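Local coordinates for WbbZ protein (Klebsiella pneumoniae subsp. pneumoniae NTUH-K2044, PDB 6X1L) that is of uncharacterized function but probably transfers pyruvyl groups to a polysaccharide, as polysaccharide pyruvyl transferases do, at residues Val25-Pro30 with Tyr199-Phe204. Residues are numbered along the deposited sequence; the frame is centred on the assembly and turned at random.
Sequences VYKANP and YWDNEF
K27 NZ is gripped by three oxygens: D201 OD2 across the contact at 3.0 Å, the carbonyl A28 O in its own segment at 2.6 Å, and the carboxylate of D198 just ahead of the second segment. The meeting place is the C-terminal end of strand 23-27, in the parallel six-stranded sheet of this GT-B-like fold, where the chain runs on into the loop before helix 33-48; the partner is a type I beta turn from Y199 to N202, which leads into helix 203-218. K27 leaves the backbone with CG anti to N (chi1 -178°), but bends at chi2 and chi4 bring its ammonium back to the segment's own carbonyl and to the aspartate, whose side chain it crosses at about a right angle. D201 spends both oxygens on the strand end: OD2 offers its syn lone pair to the lysine, while OD1 accepts A28 N at 2.9 Å in a nearly straight bond (160°) that arrives on the syn side, 21° out of the carboxylate plane. A water donates to OD1 and to Y26 O, linking the carboxylate to the strand two residues before A28. Next to this polar group, A28 CB lies 4.0 Å from W200 CB, and the indole presents its edge to the loop, with N29 O near the ring plane, 3.3 Å from W200 CD1. Helices 33-48 and 203-218 also pack against the indole, so W200 lies between the strand-end loop and both helices. Its NE1 donates to G31 O, and Y199 CB lies over the centre of one indole face, 4.0 Å above its plane. At the helix start, N202 is the N-cap, its OD1 accepting from L205 N and, weakly, from F204 N.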
ATOM      1  N   VAL A  25     -14.670   7.092  21.599  1.00 65.14           N
ATOM      2  CA  VAL A  25     -13.400   6.376  21.643  1.00 62.72           C
ATOM      3  C   VAL A  25     -13.445   5.362  20.511  1.00 64.90           C
ATOM      4  O   VAL A  25     -14.257   4.429  20.540  1.00 58.96           O
ATOM      5  CB  VAL A  25     -13.170   5.689  22.995  1.00 65.04           C
ATOM      6  CG1 VAL A  25     -11.819   4.987  23.005  1.00 59.35           C
ATOM      7  CG2 VAL A  25     -13.275   6.696  24.133  1.00 62.89           C
ATOM      8  N   TYR A  26     -12.590   5.539  19.506  1.00 58.20           N
ATOM      9  CA  TYR A  26     -12.708   4.808  18.251  1.00 57.92           C
ATOM     10  C   TYR A  26     -11.615   3.757  18.128  1.00 57.45           C
ATOM     11  O   TYR A  26     -10.431   4.056  18.323  1.00 60.20           O
ATOM     12  CB  TYR A  26     -12.659   5.764  17.056  1.00 52.62           C
ATOM     13  CG  TYR A  26     -12.624   5.067  15.712  1.00 54.92           C
ATOM     14  CD1 TYR A  26     -13.730   4.381  15.236  1.00 58.99           C
ATOM     15  CD2 TYR A  26     -11.481   5.103  14.915  1.00 61.44           C
ATOM     16  CE1 TYR A  26     -13.707   3.743  14.010  1.00 61.52           C
ATOM     17  CE2 TYR A  26     -11.447   4.469  13.685  1.00 61.15           C
ATOM     18  CZ  TYR A  26     -12.563   3.792  13.238  1.00 64.12           C
ATOM     19  OH  TYR A  26     -12.541   3.159  12.018  1.00 64.91           O
ATOM     20  N   LYS A  27     -12.018   2.530  17.800  1.00 56.42           N
ATOM     21  CA  LYS A  27     -11.101   1.441  17.480  1.00 57.72           C
ATOM     22  C   LYS A  27     -11.392   0.984  16.058  1.00 57.85           C
ATOM     23  O   LYS A  27     -12.463   0.425  15.790  1.00 52.45           O
ATOM     24  CB  LYS A  27     -11.243   0.276  18.456  1.00 58.47           C
ATOM     25  CG  LYS A  27     -10.264  -0.859  18.168  1.00 61.32           C
ATOM     26  CD  LYS A  27      -8.824  -0.382  18.321  1.00 67.37           C
ATOM     27  CE  LYS A  27      -7.817  -1.398  17.781  1.00 69.72           C
ATOM     28  NZ  LYS A  27      -7.834  -1.482  16.291  1.00 65.16           N
ATOM     29  N   ALA A  28     -10.447   1.222  15.153  1.00 56.39           N
ATOM     30  CA  ALA A  28     -10.584   0.748  13.785  1.00 56.46           C
ATOM     31  C   ALA A  28     -10.516  -0.773  13.744  1.00 52.79           C
ATOM     32  O   ALA A  28      -9.739  -1.396  14.470  1.00 59.29           O
ATOM     33  CB  ALA A  28      -9.488   1.345  12.899  1.00 54.58           C
ATOM     34  N   ASN A  29     -11.333  -1.363  12.891  1.00 53.21           N
ATOM     35  CA  ASN A  29     -11.298  -2.806  12.699  1.00 55.38           C
ATOM     36  C   ASN A  29      -9.973  -3.211  12.060  1.00 63.21           C
ATOM     37  O   ASN A  29      -9.589  -2.637  11.036  1.00 58.84           O
ATOM     38  CB  ASN A  29     -12.463  -3.240  11.811  1.00 59.99           C
ATOM     39  CG  ASN A  29     -12.595  -4.746  11.708  1.00 67.03           C
ATOM     40  OD1 ASN A  29     -12.539  -5.453  12.713  1.00 72.00           O
ATOM     41  ND2 ASN A  29     -12.769  -5.245  10.486  1.00 54.16           N
ATOM     42  N   PRO A  30      -9.240  -4.158  12.636  1.00 62.25           N
ATOM     43  CA  PRO A  30      -8.049  -4.687  11.963  1.00 66.46           C
ATOM     44  C   PRO A  30      -8.424  -5.655  10.852  1.00 61.61           C
ATOM     45  O   PRO A  30      -9.517  -6.224  10.822  1.00 57.47           O
ATOM     46  CB  PRO A  30      -7.292  -5.413  13.084  1.00 68.36           C
ATOM     47  CG  PRO A  30      -7.936  -4.959  14.364  1.00 69.05           C
ATOM     48  CD  PRO A  30      -9.354  -4.650  14.017  1.00 67.61           C
ATOM     49  N   TYR A 199      -3.411  -1.965  11.419  1.00 50.04           N
ATOM     50  CA  TYR A 199      -2.793  -0.730  10.956  1.00 52.50           C
ATOM     51  C   TYR A 199      -3.748   0.451  10.898  1.00 47.25           C
ATOM     52  O   TYR A 199      -3.290   1.596  10.865  1.00 49.64           O
ATOM     53  CB  TYR A 199      -2.199  -0.926   9.554  1.00 52.68           C
ATOM     54  CG  TYR A 199      -1.138  -1.996   9.471  1.00 52.15           C
ATOM     55  CD1 TYR A 199       0.111  -1.801  10.038  1.00 50.97           C
ATOM     56  CD2 TYR A 199      -1.382  -3.195   8.815  1.00 51.37           C
ATOM     57  CE1 TYR A 199       1.093  -2.777   9.963  1.00 59.92           C
ATOM     58  CE2 TYR A 199      -0.407  -4.178   8.735  1.00 52.42           C
ATOM     59  CZ  TYR A 199       0.826  -3.961   9.310  1.00 57.19           C
ATOM     60  OH  TYR A 199       1.797  -4.934   9.236  1.00 66.54           O
ATOM     61  N   TRP A 200      -5.053   0.207  10.901  1.00 51.83           N
ATOM     62  CA  TRP A 200      -5.987   1.176  10.348  1.00 48.17           C
ATOM     63  C   TRP A 200      -6.399   2.270  11.326  1.00 42.02           C
ATOM     64  O   TRP A 200      -7.221   3.117  10.961  1.00 45.30           O
ATOM     65  CB  TRP A 200      -7.194   0.426   9.793  1.00 47.52           C
ATOM     66  CG  TRP A 200      -6.733  -0.691   8.900  1.00 53.81           C
ATOM     67  CD1 TRP A 200      -6.999  -2.021   9.039  1.00 54.79           C
ATOM     68  CD2 TRP A 200      -5.874  -0.571   7.755  1.00 51.25           C
ATOM     69  NE1 TRP A 200      -6.383  -2.736   8.037  1.00 46.43           N
ATOM     70  CE2 TRP A 200      -5.685  -1.868   7.236  1.00 54.41           C
ATOM     71  CE3 TRP A 200      -5.258   0.509   7.111  1.00 47.27           C
ATOM     72  CZ2 TRP A 200      -4.904  -2.114   6.105  1.00 47.97           C
ATOM     73  CZ3 TRP A 200      -4.482   0.264   5.988  1.00 48.56           C
ATOM     74  CH2 TRP A 200      -4.315  -1.036   5.496  1.00 46.16           C
ATOM     75  N   ASP A 201      -5.818   2.310  12.526  1.00 43.16           N
ATOM     76  CA  ASP A 201      -5.978   3.468  13.396  1.00 49.10           C
ATOM     77  C   ASP A 201      -5.151   4.666  12.945  1.00 58.94           C
ATOM     78  O   ASP A 201      -5.285   5.751  13.524  1.00 55.35           O
ATOM     79  CB  ASP A 201      -5.615   3.089  14.833  1.00 53.14           C
ATOM     80  CG  ASP A 201      -6.554   2.041  15.408  1.00 71.62           C
ATOM     81  OD1 ASP A 201      -7.777   2.302  15.466  1.00 76.22           O
ATOM     82  OD2 ASP A 201      -6.075   0.954  15.790  1.00 79.78           O
ATOM     83  N   ASN A 202      -4.297   4.496  11.939  1.00 50.28           N
ATOM     84  CA  ASN A 202      -3.556   5.592  11.324  1.00 43.11           C
ATOM     85  C   ASN A 202      -4.328   6.023  10.083  1.00 42.63           C
ATOM     86  O   ASN A 202      -4.383   5.283   9.095  1.00 46.35           O
ATOM     87  CB  ASN A 202      -2.135   5.146  10.973  1.00 44.52           C
ATOM     88  CG  ASN A 202      -1.297   6.259  10.355  1.00 49.40           C
ATOM     89  OD1 ASN A 202      -1.765   7.015   9.503  1.00 53.55           O
ATOM     90  ND2 ASN A 202      -0.046   6.352  10.781  1.00 47.61           N
ATOM     91  N   GLU A 203      -4.909   7.227  10.123  1.00 48.79           N
ATOM     92  CA  GLU A 203      -5.769   7.669   9.027  1.00 47.90           C
ATOM     93  C   GLU A 203      -4.984   7.901   7.740  1.00 40.56           C
ATOM     94  O   GLU A 203      -5.525   7.717   6.643  1.00 48.69           O
ATOM     95  CB  GLU A 203      -6.536   8.936   9.426  1.00 48.28           C
ATOM     96  CG  GLU A 203      -5.676  10.171   9.675  1.00 47.91           C
ATOM     97  CD  GLU A 203      -5.105  10.230  11.079  1.00 56.16           C
ATOM     98  OE1 GLU A 203      -5.210   9.225  11.817  1.00 59.55           O
ATOM     99  OE2 GLU A 203      -4.553  11.290  11.448  1.00 60.64           O
ATOM    100  N   PHE A 204      -3.715   8.292   7.841  1.00 47.24           N
ATOM    101  CA  PHE A 204      -2.917   8.474   6.632  1.00 51.36           C
ATOM    102  C   PHE A 204      -2.622   7.136   5.969  1.00 46.05           C
ATOM    103  O   PHE A 204      -2.803   6.976   4.756  1.00 45.13           O
ATOM    104  CB  PHE A 204      -1.626   9.219   6.967  1.00 48.92           C
ATOM    105  CG  PHE A 204      -1.843  10.663   7.312  1.00 55.05           C
ATOM    106  CD1 PHE A 204      -1.803  11.638   6.326  1.00 55.58           C
ATOM    107  CD2 PHE A 204      -2.094  11.045   8.621  1.00 53.60           C
ATOM    108  CE1 PHE A 204      -2.003  12.969   6.639  1.00 61.07           C
ATOM    109  CE2 PHE A 204      -2.299  12.375   8.943  1.00 55.45           C
ATOM    110  CZ  PHE A 204      -2.253  13.338   7.951  1.00 62.88           C
TER
HETATM  111  O   HOH W   1      -8.257   4.700  16.486  1.00 58.77           O